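Local atomic coordinates of Lmo0181 protein (Listeria monocytogenes serovar 1/2a, PDB entry 5F7V), a protein that binds the cyclic alpha-glucan cycloalternan and probably delivers it to an ABC transporter in the cell membrane for uptake. Residues I15-F20 with N283-S288; T57-Q62 with D70-N75; D112-D117 with G122-F127. One frame throughout, in Å; residues are numbered along the deposited sequence. Where two conformers were deposited one is given.

Interaction 1: I15-F20 with N283-S288. With GLC (alpha-D-glucopyranose), chain B; GLC (alpha-D-glucopyranose), chain C.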
loop_
_atom_site.group_PDB
_atom_site.type_symbol
_atom_site.label_atom_id
_atom_site.label_comp_id
_atom_site.label_asym_id
_atom_site.label_seq_id
_atom_site.Cartn_x
_atom_site.Cartn_y
_atom_site.Cartn_z
ATOM N N ILE A 15 26.195 6.161 -5.728
ATOM C CA ILE A 15 25.225 6.335 -4.654
ATOM C C ILE A 15 24.620 4.987 -4.289
ATOM O O ILE A 15 24.550 4.063 -5.099
ATOM C CB ILE A 15 24.093 7.340 -5.002
ATOM C CG1 ILE A 15 23.216 6.835 -6.167
ATOM C CG2 ILE A 15 24.677 8.729 -5.230
ATOM C CD1 ILE A 15 21.954 7.651 -6.405
ATOM N N THR A 16 24.144 4.881 -3.062
ATOM C CA THR A 16 23.330 3.752 -2.624
ATOM C C THR A 16 21.856 4.122 -2.620
ATOM O O THR A 16 21.506 5.230 -2.217
ATOM C CB THR A 16 23.772 3.283 -1.232
ATOM O OG1 THR A 16 23.767 4.401 -0.332
ATOM C CG2 THR A 16 25.194 2.738 -1.285
ATOM N N TYR A 17 21.023 3.183 -3.040
ATOM C CA TYR A 17 19.553 3.301 -3.040
ATOM C C TYR A 17 18.995 2.082 -2.352
ATOM O O TYR A 17 19.280 0.979 -2.783
ATOM C CB TYR A 17 19.008 3.445 -4.469
ATOM C CG TYR A 17 17.481 3.438 -4.536
ATOM C CD1 TYR A 17 16.737 4.286 -3.718
ATOM C CD2 TYR A 17 16.808 2.580 -5.402
ATOM C CE1 TYR A 17 15.364 4.291 -3.764
ATOM C CE2 TYR A 17 15.431 2.605 -5.473
ATOM C CZ TYR A 17 14.727 3.440 -4.644
ATOM O OH TYR A 17 13.337 3.447 -4.633
ATOM N N TYR A 18 18.277 2.299 -1.256
ATOM C CA TYR A 18 17.676 1.236 -0.436
ATOM C C TYR A 18 16.193 1.259 -0.752
ATOM O O TYR A 18 15.588 2.343 -0.785
ATOM C CB TYR A 18 17.975 1.590 0.999
ATOM C CG TYR A 18 18.034 0.595 2.106
ATOM C CD1 TYR A 18 19.202 -0.047 2.490
ATOM C CD2 TYR A 18 16.893 0.374 2.863
ATOM C CE1 TYR A 18 19.222 -0.922 3.559
ATOM C CE2 TYR A 18 16.867 -0.500 3.927
ATOM C CZ TYR A 18 18.037 -1.150 4.285
ATOM O OH TYR A 18 17.885 -1.995 5.372
ATOM N N GLN A 19 15.597 0.110 -1.062
ATOM C CA GLN A 19 14.167 0.097 -1.444
ATOM C C GLN A 19 13.492 -1.233 -1.140
ATOM O O GLN A 19 14.157 -2.226 -0.844
ATOM C CB GLN A 19 14.036 0.476 -2.921
ATOM C CG GLN A 19 14.504 -0.603 -3.900
ATOM C CD GLN A 19 13.375 -1.539 -4.300
ATOM O OE1 GLN A 19 12.311 -1.093 -4.726
ATOM N NE2 GLN A 19 13.628 -2.835 -4.199
ATOM N N PHE A 20 12.172 -1.217 -1.229
ATOM C CA PHE A 20 11.317 -2.374 -1.014
ATOM C C PHE A 20 10.330 -2.674 -2.109
ATOM O O PHE A 20 9.930 -3.810 -2.220
ATOM C CB PHE A 20 10.514 -2.267 0.300
ATOM C CG PHE A 20 9.590 -1.084 0.325
ATOM C CD1 PHE A 20 8.311 -1.144 -0.235
ATOM C CD2 PHE A 20 10.018 0.103 0.862
ATOM C CE1 PHE A 20 7.529 0.009 -0.263
ATOM C CE2 PHE A 20 9.233 1.222 0.873
ATOM C CZ PHE A 20 7.979 1.188 0.297
ATOM N N ASN A 283 4.631 5.732 -2.790
ATOM C CA ASN A 283 6.037 5.621 -2.403
ATOM C C ASN A 283 6.820 6.803 -2.907
ATOM O O ASN A 283 6.521 7.310 -3.989
ATOM C CB ASN A 283 6.601 4.338 -2.988
ATOM C CG ASN A 283 5.885 3.119 -2.411
ATOM O OD1 ASN A 283 5.695 3.037 -1.213
ATOM N ND2 ASN A 283 5.516 2.161 -3.265
ATOM N N GLY A 284 7.813 7.195 -2.134
ATOM C CA GLY A 284 8.665 8.340 -2.433
ATOM C C GLY A 284 10.094 7.979 -2.162
ATOM O O GLY A 284 10.378 7.022 -1.438
ATOM N N ILE A 285 11.002 8.749 -2.726
ATOM C CA ILE A 285 12.434 8.571 -2.482
ATOM C C ILE A 285 12.929 9.817 -1.788
ATOM O O ILE A 285 12.743 10.938 -2.247
ATOM C CB ILE A 285 13.187 8.283 -3.775
ATOM C CG1 ILE A 285 12.661 7.001 -4.403
ATOM C CG2 ILE A 285 14.667 8.245 -3.512
ATOM C CD1 ILE A 285 13.231 6.698 -5.772
ATOM N N GLY A 286 13.540 9.567 -0.635
ATOM C CA GLY A 286 14.182 10.561 0.194
ATOM C C GLY A 286 15.687 10.528 0.041
ATOM O O GLY A 286 16.239 9.534 -0.393
ATOM N N VAL A 287 16.325 11.631 0.379
ATOM C CA VAL A 287 17.787 11.757 0.327
ATOM C C VAL A 287 18.260 11.909 1.765
ATOM O O VAL A 287 17.698 12.691 2.542
ATOM C CB VAL A 287 18.207 12.963 -0.522
ATOM C CG1 VAL A 287 19.716 13.162 -0.519
ATOM C CG2 VAL A 287 17.708 12.760 -1.939
ATOM N N SER A 288 19.255 11.127 2.168
ATOM C CA SER A 288 19.772 11.253 3.528
ATOM C C SER A 288 20.315 12.652 3.809
ATOM O O SER A 288 21.099 13.208 3.052
ATOM C CB SER A 288 20.888 10.240 3.783
ATOM O OG SER A 288 21.517 10.508 5.016
HETATM C C1 GLC B . 2.467 -1.363 -1.042
HETATM C C2 GLC B . 2.761 0.064 -1.445
HETATM C C3 GLC B . 3.149 0.883 -0.227
HETATM C C4 GLC B . 2.111 0.727 0.879
HETATM C C5 GLC B . 1.918 -0.747 1.213
HETATM C C6 GLC B . 0.804 -0.984 2.224
HETATM O O2 GLC B . 3.808 0.059 -2.422
HETATM O O3 GLC B . 3.209 2.248 -0.628
HETATM O O4 GLC B . 2.626 1.366 2.051
HETATM O O5 GLC B . 1.518 -1.446 0.013
HETATM O O6 GLC B . 0.654 -2.422 2.259
HETATM C C1 GLC C . 3.995 -5.666 0.067
HETATM C C2 GLC C . 3.640 -4.210 0.297
HETATM C C3 GLC C . 3.785 -3.380 -0.968
HETATM C C4 GLC C . 5.197 -3.551 -1.491
HETATM C C5 GLC C . 5.417 -5.041 -1.782
HETATM C C6 GLC C . 6.787 -5.325 -2.386
HETATM O O2 GLC C . 2.305 -4.136 0.794
HETATM O O3 GLC C . 3.670 -1.995 -0.654
HETATM O O4 GLC C . 5.423 -2.730 -2.641
HETATM O O5 GLC C . 5.270 -5.760 -0.556
HETATM O O6 GLC C . 7.762 -5.115 -1.365
#

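Interaction 2: T57-Q62 with D70-N75. With GLC (alpha-D-glucopyranose), chain B.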
loop_
_atom_site.group_PDB
_atom_site.type_symbol
_atom_site.label_atom_id
_atom_site.label_comp_id
_atom_site.label_asym_id
_atom_site.label_seq_id
_atom_site.Cartn_x
_atom_site.Cartn_y
_atom_site.Cartn_z
ATOM N N THR A 57 12.355 -1.527 9.783
ATOM C CA THR A 57 13.194 -1.841 10.927
ATOM C C THR A 57 14.659 -1.799 10.508
ATOM O O THR A 57 15.506 -1.248 11.205
ATOM C CB THR A 57 12.865 -3.233 11.474
ATOM O OG1 THR A 57 11.459 -3.339 11.698
ATOM C CG2 THR A 57 13.586 -3.464 12.793
ATOM N N LYS A 58 14.949 -2.400 9.364
ATOM C CA LYS A 58 16.309 -2.472 8.845
ATOM C C LYS A 58 16.842 -1.085 8.476
ATOM O O LYS A 58 17.958 -0.703 8.813
ATOM C CB LYS A 58 16.415 -3.470 7.679
ATOM C CG LYS A 58 16.247 -4.925 8.090
ATOM C CD LYS A 58 17.477 -5.409 8.828
ATOM C CE LYS A 58 17.595 -6.923 8.859
ATOM N NZ LYS A 58 18.263 -7.430 10.081
ATOM N N LEU A 59 15.999 -0.292 7.824
ATOM C CA LEU A 59 16.398 1.041 7.385
ATOM C C LEU A 59 16.752 1.919 8.576
ATOM O O LEU A 59 17.798 2.574 8.578
ATOM C CB LEU A 59 15.274 1.635 6.541
ATOM C CG LEU A 59 15.590 3.066 6.061
ATOM C CD1 LEU A 59 16.850 3.211 5.218
ATOM C CD2 LEU A 59 14.390 3.550 5.282
ATOM N N GLN A 60 15.897 1.875 9.584
ATOM C CA GLN A 60 16.098 2.686 10.784
ATOM C C GLN A 60 17.413 2.299 11.458
ATOM O O GLN A 60 18.158 3.173 11.890
ATOM C CB GLN A 60 14.869 2.595 11.719
ATOM C CG GLN A 60 14.804 3.604 12.868
ATOM C CD GLN A 60 15.755 3.324 14.008
ATOM O OE1 GLN A 60 15.927 2.169 14.401
ATOM N NE2 GLN A 60 16.375 4.371 14.563
ATOM N N THR A 61 17.713 1.008 11.515
ATOM C CA THR A 61 18.962 0.557 12.095
ATOM C C THR A 61 20.172 1.066 11.310
ATOM O O THR A 61 21.135 1.591 11.896
ATOM C CB THR A 61 18.940 -0.972 12.209
ATOM O OG1 THR A 61 17.988 -1.313 13.226
ATOM C CG2 THR A 61 20.298 -1.537 12.617
ATOM N N GLN A 62 20.118 0.927 9.989
ATOM C CA GLN A 62 21.162 1.440 9.101
ATOM C C GLN A 62 21.436 2.923 9.328
ATOM O O GLN A 62 22.604 3.318 9.503
ATOM C CB GLN A 62 20.753 1.290 7.632
ATOM C CG GLN A 62 20.945 -0.086 7.012
ATOM C CD GLN A 62 22.319 -0.302 6.388
ATOM O OE1 GLN A 62 23.018 -1.247 6.734
ATOM N NE2 GLN A 62 22.733 0.585 5.492
ATOM N N ASP A 70 22.290 6.779 0.581
ATOM C CA ASP A 70 22.153 8.124 0.052
ATOM C C ASP A 70 20.723 8.448 -0.327
ATOM O O ASP A 70 20.283 9.565 -0.097
ATOM C CB ASP A 70 23.040 8.325 -1.160
ATOM C CG ASP A 70 24.497 8.125 -0.864
ATOM O OD1 ASP A 70 25.049 8.897 -0.051
ATOM O OD2 ASP A 70 25.068 7.180 -1.428
ATOM N N ALA A 71 20.032 7.478 -0.911
ATOM C CA ALA A 71 18.648 7.641 -1.303
ATOM C C ALA A 71 17.907 6.429 -0.754
ATOM O O ALA A 71 18.453 5.329 -0.752
ATOM C CB ALA A 71 18.528 7.719 -2.805
ATOM N N PHE A 72 16.659 6.598 -0.325
ATOM C CA PHE A 72 15.900 5.459 0.156
ATOM C C PHE A 72 14.416 5.681 -0.005
ATOM O O PHE A 72 13.922 6.798 0.054
ATOM C CB PHE A 72 16.261 5.105 1.611
ATOM C CG PHE A 72 16.244 6.239 2.583
ATOM C CD1 PHE A 72 15.110 6.590 3.258
ATOM C CD2 PHE A 72 17.411 6.963 2.826
ATOM C CE1 PHE A 72 15.126 7.626 4.181
ATOM C CE2 PHE A 72 17.424 8.000 3.759
ATOM C CZ PHE A 72 16.269 8.316 4.453
ATOM N N GLU A 73 13.740 4.565 -0.193
ATOM C CA GLU A 73 12.299 4.540 -0.404
ATOM C C GLU A 73 11.559 4.682 0.918
ATOM O O GLU A 73 11.953 4.127 1.942
ATOM C CB GLU A 73 11.915 3.238 -1.075
ATOM C CG GLU A 73 10.649 3.343 -1.870
ATOM C CD GLU A 73 10.343 2.112 -2.664
ATOM O OE1 GLU A 73 10.751 1.001 -2.261
ATOM O OE2 GLU A 73 9.647 2.233 -3.703
ATOM N N LEU A 74 10.451 5.408 0.872
ATOM C CA LEU A 74 9.514 5.547 2.017
ATOM C C LEU A 74 8.133 5.437 1.468
ATOM O O LEU A 74 7.878 5.780 0.345
ATOM C CB LEU A 74 9.632 6.886 2.733
ATOM C CG LEU A 74 10.971 7.088 3.435
ATOM C CD1 LEU A 74 11.067 8.531 3.912
ATOM C CD2 LEU A 74 11.209 6.138 4.569
ATOM N N ASN A 75 7.253 4.888 2.296
ATOM C CA ASN A 75 5.826 4.887 1.996
ATOM C C ASN A 75 5.148 6.081 2.658
ATOM O O ASN A 75 5.694 6.756 3.528
ATOM C CB ASN A 75 5.181 3.518 2.305
ATOM C CG ASN A 75 5.225 3.133 3.754
ATOM O OD1 ASN A 75 5.779 3.823 4.568
ATOM N ND2 ASN A 75 4.666 1.987 4.032
HETATM C C1 GLC B . 2.467 -1.363 -1.042
HETATM C C2 GLC B . 2.761 0.064 -1.445
HETATM C C3 GLC B . 3.149 0.883 -0.227
HETATM C C4 GLC B . 2.111 0.727 0.879
HETATM C C5 GLC B . 1.918 -0.747 1.213
HETATM C C6 GLC B . 0.804 -0.984 2.224
HETATM O O2 GLC B . 3.808 0.059 -2.422
HETATM O O3 GLC B . 3.209 2.248 -0.628
HETATM O O4 GLC B . 2.626 1.366 2.051
HETATM O O5 GLC B . 1.518 -1.446 0.013
HETATM O O6 GLC B . 0.654 -2.422 2.259
#

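Interaction 3: D112-D117 with G122-F127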
loop_
_atom_site.group_PDB
_atom_site.type_symbol
_atom_site.label_atom_id
_atom_site.label_comp_id
_atom_site.label_asym_id
_atom_site.label_seq_id
_atom_site.Cartn_x
_atom_site.Cartn_y
_atom_site.Cartn_z
ATOM N N ASP A 112 2.073 15.354 -2.687
ATOM C CA ASP A 112 1.882 15.988 -1.380
ATOM C C ASP A 112 2.190 15.072 -0.192
ATOM O O ASP A 112 2.409 15.555 0.929
ATOM C CB ASP A 112 0.459 16.523 -1.236
ATOM C CG ASP A 112 0.145 17.720 -2.128
ATOM O OD1 ASP A 112 1.082 18.330 -2.703
ATOM O OD2 ASP A 112 -1.075 18.003 -2.235
ATOM N N ALA A 113 2.195 13.767 -0.419
ATOM C CA ALA A 113 2.449 12.797 0.644
ATOM C C ALA A 113 3.815 12.961 1.273
ATOM O O ALA A 113 4.019 12.514 2.417
ATOM C CB ALA A 113 2.310 11.384 0.091
ATOM N N PHE A 114 4.732 13.617 0.557
ATOM C CA PHE A 114 6.123 13.719 0.963
ATOM C C PHE A 114 6.507 15.134 1.321
ATOM O O PHE A 114 7.667 15.492 1.255
ATOM C CB PHE A 114 7.055 13.067 -0.066
ATOM C CG PHE A 114 6.661 11.636 -0.299
ATOM C CD1 PHE A 114 6.984 10.674 0.631
ATOM C CD2 PHE A 114 5.892 11.268 -1.392
ATOM C CE1 PHE A 114 6.549 9.379 0.505
ATOM C CE2 PHE A 114 5.462 9.990 -1.529
ATOM C CZ PHE A 114 5.771 9.049 -0.570
ATOM N N LYS A 115 5.503 15.906 1.700
ATOM C CA LYS A 115 5.695 17.256 2.206
ATOM C C LYS A 115 5.508 17.246 3.724
ATOM O O LYS A 115 4.593 16.584 4.230
ATOM C CB LYS A 115 4.685 18.183 1.532
ATOM C CG LYS A 115 4.819 19.683 1.734
ATOM C CD LYS A 115 3.861 20.483 0.857
ATOM C CE LYS A 115 3.164 19.771 -0.303
ATOM N NZ LYS A 115 3.840 19.531 -1.623
ATOM N N TYR A 116 6.396 17.944 4.413
ATOM C CA TYR A 116 6.368 18.081 5.855
ATOM C C TYR A 116 6.714 19.529 6.181
ATOM O O TYR A 116 7.703 20.062 5.678
ATOM C CB TYR A 116 7.369 17.137 6.515
ATOM C CG TYR A 116 7.545 17.376 7.996
ATOM C CD1 TYR A 116 6.518 17.092 8.890
ATOM C CD2 TYR A 116 8.735 17.870 8.496
ATOM C CE1 TYR A 116 6.667 17.285 10.253
ATOM C CE2 TYR A 116 8.894 18.083 9.859
ATOM C CZ TYR A 116 7.851 17.796 10.728
ATOM O OH TYR A 116 8.021 17.988 12.091
ATOM N N ASP A 117 5.879 20.149 7.011
ATOM C CA ASP A 117 6.037 21.553 7.426
ATOM C C ASP A 117 6.251 22.474 6.209
ATOM O O ASP A 117 7.140 23.331 6.219
ATOM C CB ASP A 117 7.217 21.699 8.402
ATOM C CG ASP A 117 6.896 21.243 9.829
ATOM O OD1 ASP A 117 5.826 20.650 10.120
ATOM O OD2 ASP A 117 7.756 21.489 10.714
ATOM N N GLY A 122 10.658 14.433 -0.073
ATOM C CA GLY A 122 10.788 13.206 -0.870
ATOM C C GLY A 122 10.264 13.502 -2.248
ATOM O O GLY A 122 9.474 14.415 -2.404
ATOM N N MET A 123 10.726 12.745 -3.229
ATOM C CA MET A 123 10.177 12.774 -4.588
ATOM C C MET A 123 9.294 11.560 -4.795
ATOM O O MET A 123 9.693 10.429 -4.600
ATOM C CB MET A 123 11.319 12.775 -5.595
ATOM C CG MET A 123 12.208 13.994 -5.478
ATOM S SD MET A 123 11.431 15.555 -5.987
ATOM C CE MET A 123 11.751 15.573 -7.738
ATOM N N VAL A 124 8.068 11.836 -5.232
ATOM C CA VAL A 124 7.103 10.757 -5.374
ATOM C C VAL A 124 7.484 9.836 -6.510
ATOM O O VAL A 124 7.780 10.272 -7.620
ATOM C CB VAL A 124 5.667 11.283 -5.551
ATOM C CG1 VAL A 124 5.527 12.209 -6.753
ATOM C CG2 VAL A 124 4.716 10.109 -5.639
ATOM N N GLU A 125 7.493 8.550 -6.222
ATOM C CA GLU A 125 7.940 7.505 -7.140
ATOM C C GLU A 125 6.782 6.746 -7.764
ATOM O O GLU A 125 6.822 6.391 -8.952
ATOM C CB GLU A 125 8.841 6.541 -6.344
ATOM C CG GLU A 125 9.299 5.356 -7.124
ATOM C CD GLU A 125 9.713 4.191 -6.274
ATOM O OE1 GLU A 125 9.546 4.306 -4.996
ATOM O OE2 GLU A 125 10.173 3.214 -6.858
ATOM N N SER A 126 5.756 6.463 -6.987
ATOM C CA SER A 126 4.625 5.699 -7.488
ATOM C C SER A 126 3.433 5.902 -6.575
ATOM O O SER A 126 3.553 6.376 -5.448
ATOM C CB SER A 126 4.941 4.214 -7.595
ATOM O OG SER A 126 5.104 3.599 -6.332
ATOM N N PHE A 127 2.243 5.543 -7.055
ATOM C CA PHE A 127 1.074 5.464 -6.193
ATOM C C PHE A 127 0.261 4.226 -6.545
ATOM O O PHE A 127 0.440 3.613 -7.620
ATOM C CB PHE A 127 0.288 6.783 -6.158
ATOM C CG PHE A 127 -0.506 7.067 -7.399
ATOM C CD1 PHE A 127 0.082 7.734 -8.469
ATOM C CD2 PHE A 127 -1.833 6.684 -7.527
ATOM C CE1 PHE A 127 -0.602 8.014 -9.633
ATOM C CE2 PHE A 127 -2.520 6.960 -8.692
ATOM C CZ PHE A 127 -1.905 7.627 -9.719
#

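Interaction 1: I15-F20 with N283-S288
With CG anti to the backbone N (chi1 175°), Tyr17 brings its hydroxyl end up to Ile285, while Asn283, its CG opposite the carbonyl carbon and beside the backbone N, sends its amide to the Phe20 rim. In this type II periplasmic-binding-protein fold, strands 13-19 and 278-287 run nearly antiparallel, both beside strand 71-75, so side chains bridge the space over that middle strand. Ile285 CD1 lies 3.4 Å from Tyr17 OH and 3.8 Å from Tyr17 CZ, reaching the ring obliquely; the side chains cross at about a right angle. Helix 294-306 closes round this apolar pair through Phe300, Ala301 and Met304.

The other end lines the sugar pocket. Asn283 OD1 meets the Phe20 edge near the ring plane, 3.3 Å from Phe20 CZ, the ring and amide planes being 83° apart. The amide uses both ends on one glucose of chain B: OD1 accepts from O3 (2.7 Å), and ND2 donates to O2 (2.8 Å, 164° at the hydrogen), a double hold that should fix the flip of the amide. Phe20 contributes backbone as well as ring, its O taking a 2.7 Å hydrogen bond from O6 of the chain C glucose.

Interaction 2: T57-Q62 with D70-N75
Leu59 alone carries the helix side of this contact, with both methyls on Phe72 and CD2 also on Leu74. CG stands anti to the backbone N (chi1 178°), which extends the branch from helix 52-64 to the sheet although the two axes stay 10.8 Å apart. Leu59 CD1 sits over one face of the Phe72 ring, 4.1 Å from Phe72 CG, whereas CD2 reaches Phe72 CD1 at 3.7 Å and Leu74 CD2 at 4.2 Å. Both pairs of side chains cross at about a right angle, so the leucine fork lies across its neighbours. Tyr82 of helix 76-85 and Leu88 extend the same apolar layer.

Helix and strand belong to a beta-alpha-beta crossover: strands 43-49 and 71-75 are parallel, with strand 13-19 between them in the sheet, and helix 52-64 makes the connection. Within the helix, Thr57 O accepts from both Thr61 N and Thr61 OG1, each at 3.2 Å and from opposite faces of the carbonyl plane, the hydroxyl 27° off that plane.

Where strand 71-75 ends, Asn75 takes the N-cap position of helix 76-85. Its side chain caps a backbone N of that helix, OD1 also hydrogen-bonds Thr78 OG1, and ND2 donates to O4 of the chain B glucose at 2.9 Å, with 145° at the hydrogen. With its oxygen end engaged by the helix start, the amide is held in a rotation that offers its N-H to the sugar. Between 57-62 and 70-75 themselves the contact is apolar, resting on dispersion and shape; a directional bond from the same helix to the strand comes from Tyr55 OH to Glu73 O, and Asn75 serves both cap and sugar.

Interaction 3: D112-D117 with G122-F127
Phe114 supplies the apolar contact from its side, meeting Gly122 with its first carbon and Val124 with its ring. CG lies anti to the carbonyl carbon (chi1 -56°), which directs the ring alongside strand 119-135. Phe114 CD2 is 4.2 Å from Val124 CB and CE2 is 4.2 Å from Val124 CG2, the side chains crossing at about a right angle and the ring meeting its partners obliquely. Gly122 has no side chain, and Phe114 CB packs directly on its backbone, 3.8 Å from Gly122 CA and 3.6 Å from Gly122 O. Ala113 CB rests on one face of the ring, toward its rim, and Phe79 packs against Phe114 edge-to-face.

Backbone bonds shape the two segments. A type I beta turn runs from Asp112 to Lys115, closed by Lys115 N to Asp112 O at 3.2 Å; it turns the chain from helix 108-112 into a beta hairpin of strands 115-116 and 119-135. Further along the longer strand, Glu125 and Ser126 both face Asn283 in a classic beta bulge, which shifts the alternation of side chains close to the sugar pocket.

Charged pairs occur at both ends. Beside the turn, Lys115 NZ bridges to Asp112 OD1 at 3.2 Å, approaching on the anti side of the carboxylate and 34° out of its plane. The lysine chain is nearly eclipsed about CG-CD (chi3 -14°), which curls the ammonium back over the turn. At the bulge, Glu125 forms a salt bridge with Arg314, and Ser126 OG bonds Glu320, which also hydrogen-bonds the bound glucan. Gln120 ties both segments together, accepting from Lys115 NZ through OE1 and donating to Gly122 O through NE2.

In the fold
From the N terminus, strand 13-19 opens interaction 1, whose partner comes only at residues 283-288; that long loop contains both other contacts. Interaction 2 opens and closes first, pairing helix 52-64 with strand 71-75 across a short connection. Interaction 3 follows in series, closing the short loop of the hairpin 115-116/119-135, with the turn before it, so no two loops cross. In the sheet, strand 71-75 lies between 13-19 and 278-287, and 119-135 flanks 278-287 in turn. Probable backbone hydrogen bonds join them: Gly284 O to Leu74 N (2.8 Å) links interactions 1 and 2, Asn283 O to Glu125 N (2.7 Å) links 1 and 3. Interactions 1 and 2 share the chain B glucose.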